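Local coordinates for WbbM protein (Klebsiella pneumoniae, PDB 6U4B) that probably acts as a bifunctional glycosyltransferase that polymerises an O-antigen polysaccharide, working as a trimer with magnesium bound in one of its domains, at residues Y211-I222 / E259-L269. Residues are numbered along the deposited sequence; the frame is centred on the assembly and turned at random.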
loop_
_atom_site.group_PDB
_atom_site.type_symbol
_atom_site.label_atom_id
_atom_site.label_comp_id
_atom_site.label_asym_id
_atom_site.label_seq_id
_atom_site.Cartn_x
_atom_site.Cartn_y
_atom_site.Cartn_z
ATOM N N TYR A 211 -49.843 -23.837 25.711
ATOM C CA TYR A 211 -48.902 -24.277 24.684
ATOM C C TYR A 211 -47.609 -23.489 24.847
ATOM O O TYR A 211 -47.491 -22.357 24.373
ATOM C CB TYR A 211 -49.498 -24.092 23.295
ATOM C CG TYR A 211 -50.836 -24.770 23.105
ATOM C CD1 TYR A 211 -52.016 -24.042 23.152
ATOM C CD2 TYR A 211 -50.917 -26.138 22.877
ATOM C CE1 TYR A 211 -53.242 -24.656 22.976
ATOM C CE2 TYR A 211 -52.138 -26.761 22.698
ATOM C CZ TYR A 211 -53.296 -26.016 22.750
ATOM O OH TYR A 211 -54.516 -26.633 22.574
ATOM N N TYR A 212 -46.631 -24.091 25.527
ATOM C CA TYR A 212 -45.325 -23.463 25.729
ATOM C C TYR A 212 -44.414 -23.895 24.585
ATOM O O TYR A 212 -43.585 -24.801 24.699
ATOM C CB TYR A 212 -44.763 -23.825 27.098
ATOM C CG TYR A 212 -45.432 -23.046 28.203
ATOM C CD1 TYR A 212 -46.642 -23.465 28.745
ATOM C CD2 TYR A 212 -44.871 -21.870 28.683
ATOM C CE1 TYR A 212 -47.264 -22.743 29.745
ATOM C CE2 TYR A 212 -45.484 -21.143 29.683
ATOM C CZ TYR A 212 -46.681 -21.582 30.211
ATOM O OH TYR A 212 -47.291 -20.858 31.206
ATOM N N THR A 213 -44.584 -23.215 23.454
ATOM C CA THR A 213 -43.954 -23.625 22.211
ATOM C C THR A 213 -44.014 -22.469 21.224
ATOM O O THR A 213 -44.798 -21.528 21.385
ATOM C CB THR A 213 -44.646 -24.857 21.619
ATOM O OG1 THR A 213 -43.906 -25.334 20.489
ATOM C CG2 THR A 213 -46.061 -24.500 21.177
ATOM N N ASN A 214 -43.157 -22.552 20.208
ATOM C CA ASN A 214 -43.273 -21.752 18.996
ATOM C C ASN A 214 -43.409 -22.653 17.774
ATOM O O ASN A 214 -43.154 -22.223 16.646
ATOM C CB ASN A 214 -42.074 -20.813 18.851
ATOM C CG ASN A 214 -40.760 -21.503 19.156
ATOM O OD1 ASN A 214 -40.714 -22.460 19.928
ATOM N ND2 ASN A 214 -39.684 -21.020 18.556
ATOM N N MET A 215 -43.800 -23.903 17.995
ATOM C CA MET A 215 -43.909 -24.908 16.949
ATOM C C MET A 215 -45.387 -25.117 16.638
ATOM O O MET A 215 -46.152 -25.551 17.506
ATOM C CB MET A 215 -43.248 -26.209 17.403
ATOM C CG MET A 215 -43.021 -27.238 16.316
ATOM S SD MET A 215 -41.791 -28.458 16.822
ATOM C CE MET A 215 -42.546 -29.112 18.309
ATOM N N PHE A 216 -45.789 -24.796 15.411
ATOM C CA PHE A 216 -47.194 -24.895 15.041
ATOM C C PHE A 216 -47.316 -24.981 13.528
ATOM O O PHE A 216 -46.368 -24.701 12.791
ATOM C CB PHE A 216 -48.005 -23.701 15.571
ATOM C CG PHE A 216 -47.496 -22.358 15.103
ATOM C CD1 PHE A 216 -46.707 -21.574 15.929
ATOM C CD2 PHE A 216 -47.814 -21.877 13.841
ATOM C CE1 PHE A 216 -46.242 -20.338 15.504
ATOM C CE2 PHE A 216 -47.352 -20.646 13.410
ATOM C CZ PHE A 216 -46.566 -19.875 14.243
ATOM N N VAL A 217 -48.504 -25.380 13.083
ATOM C CA VAL A 217 -48.941 -25.239 11.700
ATOM C C VAL A 217 -50.332 -24.625 11.737
ATOM O O VAL A 217 -51.221 -25.143 12.423
ATOM C CB VAL A 217 -48.972 -26.587 10.950
ATOM C CG1 VAL A 217 -49.237 -26.360 9.465
ATOM C CG2 VAL A 217 -47.678 -27.362 11.158
ATOM N N MET A 218 -50.526 -23.519 11.021
ATOM C CA MET A 218 -51.827 -22.869 11.020
ATOM C C MET A 218 -52.179 -22.399 9.616
ATOM O O MET A 218 -51.328 -22.324 8.726
ATOM C CB MET A 218 -51.883 -21.698 12.008
ATOM C CG MET A 218 -50.920 -20.576 11.710
ATOM S SD MET A 218 -51.120 -19.219 12.880
ATOM C CE MET A 218 -50.692 -20.024 14.420
ATOM N N ARG A 219 -53.462 -22.089 9.438
ATOM C CA ARG A 219 -53.983 -21.677 8.146
ATOM C C ARG A 219 -53.390 -20.338 7.726
ATOM O O ARG A 219 -53.042 -19.494 8.558
ATOM C CB ARG A 219 -55.510 -21.588 8.197
ATOM C CG ARG A 219 -56.172 -21.423 6.839
ATOM C CD ARG A 219 -57.005 -22.637 6.473
ATOM N NE ARG A 219 -58.255 -22.690 7.225
ATOM C CZ ARG A 219 -59.189 -23.620 7.058
ATOM N NH1 ARG A 219 -60.299 -23.587 7.784
ATOM N NH2 ARG A 219 -59.015 -24.586 6.165
ATOM N N LYS A 220 -53.284 -20.156 6.407
ATOM C CA LYS A 220 -52.653 -18.969 5.834
ATOM C C LYS A 220 -53.258 -17.679 6.382
ATOM O O LYS A 220 -52.536 -16.745 6.749
ATOM C CB LYS A 220 -52.776 -19.017 4.311
ATOM C CG LYS A 220 -52.404 -17.737 3.583
ATOM C CD LYS A 220 -52.734 -17.875 2.103
ATOM C CE LYS A 220 -52.683 -16.543 1.375
ATOM N NZ LYS A 220 -53.237 -16.655 -0.005
ATOM N N ASP A 221 -54.590 -17.615 6.454
ATOM C CA ASP A 221 -55.239 -16.394 6.925
ATOM C C ASP A 221 -55.060 -16.207 8.427
ATOM O O ASP A 221 -54.920 -15.074 8.903
ATOM C CB ASP A 221 -56.717 -16.415 6.549
ATOM C CG ASP A 221 -56.936 -16.193 5.067
ATOM O OD1 ASP A 221 -56.234 -15.334 4.483
ATOM O OD2 ASP A 221 -57.809 -16.872 4.481
ATOM N N ILE A 222 -55.054 -17.301 9.189
ATOM C CA ILE A 222 -54.795 -17.194 10.620
ATOM C C ILE A 222 -53.347 -16.792 10.874
ATOM O O ILE A 222 -53.053 -16.065 11.833
ATOM C CB ILE A 222 -55.154 -18.518 11.322
ATOM C CG1 ILE A 222 -56.626 -18.865 11.073
ATOM C CG2 ILE A 222 -54.884 -18.434 12.814
ATOM C CD1 ILE A 222 -57.122 -20.056 11.869
ATOM N N GLU A 259 -44.358 -16.696 23.604
ATOM C CA GLU A 259 -44.992 -17.978 23.901
ATOM C C GLU A 259 -46.300 -17.779 24.655
ATOM O O GLU A 259 -47.264 -18.533 24.461
ATOM C CB GLU A 259 -44.046 -18.859 24.713
ATOM C CG GLU A 259 -42.825 -19.346 23.962
ATOM C CD GLU A 259 -41.981 -20.284 24.802
ATOM O OE1 GLU A 259 -40.737 -20.209 24.715
ATOM O OE2 GLU A 259 -42.564 -21.085 25.563
ATOM N N ARG A 260 -46.349 -16.773 25.530
ATOM C CA ARG A 260 -47.575 -16.471 26.263
ATOM C C ARG A 260 -48.587 -15.765 25.373
ATOM O O ARG A 260 -49.784 -16.062 25.436
ATOM C CB ARG A 260 -47.268 -15.613 27.495
ATOM C CG ARG A 260 -46.686 -16.375 28.677
ATOM C CD ARG A 260 -45.213 -16.711 28.487
ATOM N NE ARG A 260 -44.688 -17.476 29.612
ATOM C CZ ARG A 260 -43.459 -17.973 29.663
ATOM N NH1 ARG A 260 -42.623 -17.783 28.651
ATOM N NH2 ARG A 260 -43.067 -18.660 30.727
ATOM N N LEU A 261 -48.121 -14.827 24.542
ATOM C CA LEU A 261 -49.025 -14.128 23.634
ATOM C C LEU A 261 -49.673 -15.094 22.652
ATOM O O LEU A 261 -50.838 -14.918 22.271
ATOM C CB LEU A 261 -48.269 -13.026 22.891
ATOM C CG LEU A 261 -47.711 -11.893 23.754
ATOM C CD1 LEU A 261 -46.863 -10.942 22.917
ATOM C CD2 LEU A 261 -48.842 -11.143 24.443
ATOM N N PHE A 262 -48.926 -16.117 22.229
ATOM C CA PHE A 262 -49.472 -17.159 21.367
ATOM C C PHE A 262 -50.721 -17.782 21.985
ATOM O O PHE A 262 -51.741 -17.971 21.311
ATOM C CB PHE A 262 -48.391 -18.213 21.113
ATOM C CG PHE A 262 -48.771 -19.264 20.105
ATOM C CD1 PHE A 262 -49.202 -18.911 18.838
ATOM C CD2 PHE A 262 -48.657 -20.610 20.416
ATOM C CE1 PHE A 262 -49.539 -19.881 17.909
ATOM C CE2 PHE A 262 -48.991 -21.583 19.493
ATOM C CZ PHE A 262 -49.432 -21.217 18.239
ATOM N N ASN A 263 -50.660 -18.089 23.283
ATOM C CA ASN A 263 -51.811 -18.664 23.974
ATOM C C ASN A 263 -52.949 -17.660 24.100
ATOM O O ASN A 263 -54.117 -18.013 23.897
ATOM C CB ASN A 263 -51.391 -19.164 25.355
ATOM C CG ASN A 263 -50.558 -20.426 25.290
ATOM O OD1 ASN A 263 -51.090 -21.536 25.364
ATOM N ND2 ASN A 263 -49.248 -20.267 25.152
ATOM N N ILE A 264 -52.632 -16.411 24.454
ATOM C CA ILE A 264 -53.663 -15.383 24.569
ATOM C C ILE A 264 -54.399 -15.219 23.247
ATOM O O ILE A 264 -55.628 -15.070 23.216
ATOM C CB ILE A 264 -53.036 -14.057 25.043
ATOM C CG1 ILE A 264 -52.489 -14.206 26.467
ATOM C CG2 ILE A 264 -54.044 -12.922 24.959
ATOM C CD1 ILE A 264 -51.686 -13.015 26.943
ATOM N N TYR A 265 -53.663 -15.268 22.133
ATOM C CA TYR A 265 -54.281 -15.115 20.821
ATOM C C TYR A 265 -55.193 -16.291 20.490
ATOM O O TYR A 265 -56.301 -16.095 19.979
ATOM C CB TYR A 265 -53.199 -14.956 19.752
ATOM C CG TYR A 265 -53.734 -14.883 18.340
ATOM C CD1 TYR A 265 -54.187 -13.683 17.808
ATOM C CD2 TYR A 265 -53.785 -16.015 17.538
ATOM C CE1 TYR A 265 -54.679 -13.613 16.517
ATOM C CE2 TYR A 265 -54.275 -15.956 16.248
ATOM C CZ TYR A 265 -54.720 -14.755 15.742
ATOM O OH TYR A 265 -55.205 -14.698 14.455
ATOM N N ILE A 266 -54.743 -17.518 20.766
ATOM C CA ILE A 266 -55.552 -18.693 20.460
ATOM C C ILE A 266 -56.815 -18.715 21.310
ATOM O O ILE A 266 -57.909 -19.000 20.809
ATOM C CB ILE A 266 -54.723 -19.978 20.649
ATOM C CG1 ILE A 266 -53.654 -20.093 19.562
ATOM C CG2 ILE A 266 -55.624 -21.208 20.644
ATOM C CD1 ILE A 266 -52.786 -21.321 19.690
ATOM N N ILE A 267 -56.687 -18.408 22.603
ATOM C CA ILE A 267 -57.843 -18.430 23.496
ATOM C C ILE A 267 -58.892 -17.427 23.034
ATOM O O ILE A 267 -60.099 -17.693 23.103
ATOM C CB ILE A 267 -57.392 -18.167 24.946
ATOM C CG1 ILE A 267 -56.596 -19.363 25.477
ATOM C CG2 ILE A 267 -58.588 -17.868 25.846
ATOM C CD1 ILE A 267 -56.000 -19.138 26.843
ATOM N N LYS A 268 -58.451 -16.271 22.536
ATOM C CA LYS A 268 -59.384 -15.282 22.007
ATOM C C LYS A 268 -60.134 -15.820 20.794
ATOM O O LYS A 268 -61.336 -15.572 20.638
ATOM C CB LYS A 268 -58.627 -14.001 21.654
ATOM C CG LYS A 268 -59.384 -13.024 20.771
ATOM C CD LYS A 268 -60.556 -12.397 21.498
ATOM C CE LYS A 268 -61.053 -11.171 20.751
ATOM N NZ LYS A 268 -61.193 -11.433 19.293
ATOM N N LEU A 269 -59.444 -16.560 19.925
ATOM C CA LEU A 269 -60.103 -17.127 18.751
ATOM C C LEU A 269 -61.127 -18.184 19.147
ATOM O O LEU A 269 -62.193 -18.285 18.527
ATOM C CB LEU A 269 -59.063 -17.717 17.799
ATOM C CG LEU A 269 -58.674 -16.882 16.578
ATOM C CD1 LEU A 269 -58.377 -15.442 16.970
ATOM C CD2 LEU A 269 -57.478 -17.507 15.874
HETATM O O HOH W 1 -45.992 -18.742 31.728
#
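Asn263 turns CG beside its own backbone N (chi1 -73°), which brings its amide against the backbone of Tyr211, while Phe262, with CG anti to N (chi1 -173°), sends its ring toward Phe216 and Met218. The amide is used at both ends. Asn263 OD1 accepts from Tyr211 N at 2.6 Å, the donor lying in the carbonyl plane on a lone pair; Asn263 ND2 donates to Tyr211 O at 2.8 Å, approaching from above that carbonyl's plane. Asn263 ND2 also donates to Glu259 O one helical turn back (2.7 Å), and both acceptors lie near the amide plane, evidence that the rotation of the amide is fixed. Tyr211 O also accepts weakly from Thr213 N, closing an inverse gamma turn centred on Tyr212. The Phe216 and Phe262 rings are tilted by only 26° yet slid apart, with centroids separated by 5.0 Å; Met218 CE reaches the Phe262 edge, 3.7 Å from Phe262 CE1. Farther out, Tyr212 CE2 lies over one face of the Arg260 guanidinium, 3.6 Å from Arg260 NH2. One water donates to Tyr212 OH and accepts from Arg260 NE; that hydroxyl also bonds Asn168, and Arg260 NH1 donates to His256 O. Helix 253-272 thus packs on loop 211-215 and, through Phe216 and Met218, on strand 216-219, apolar at Phe262 and polar at Asn263, whose buried amide satisfies both backbone polar groups of Tyr211.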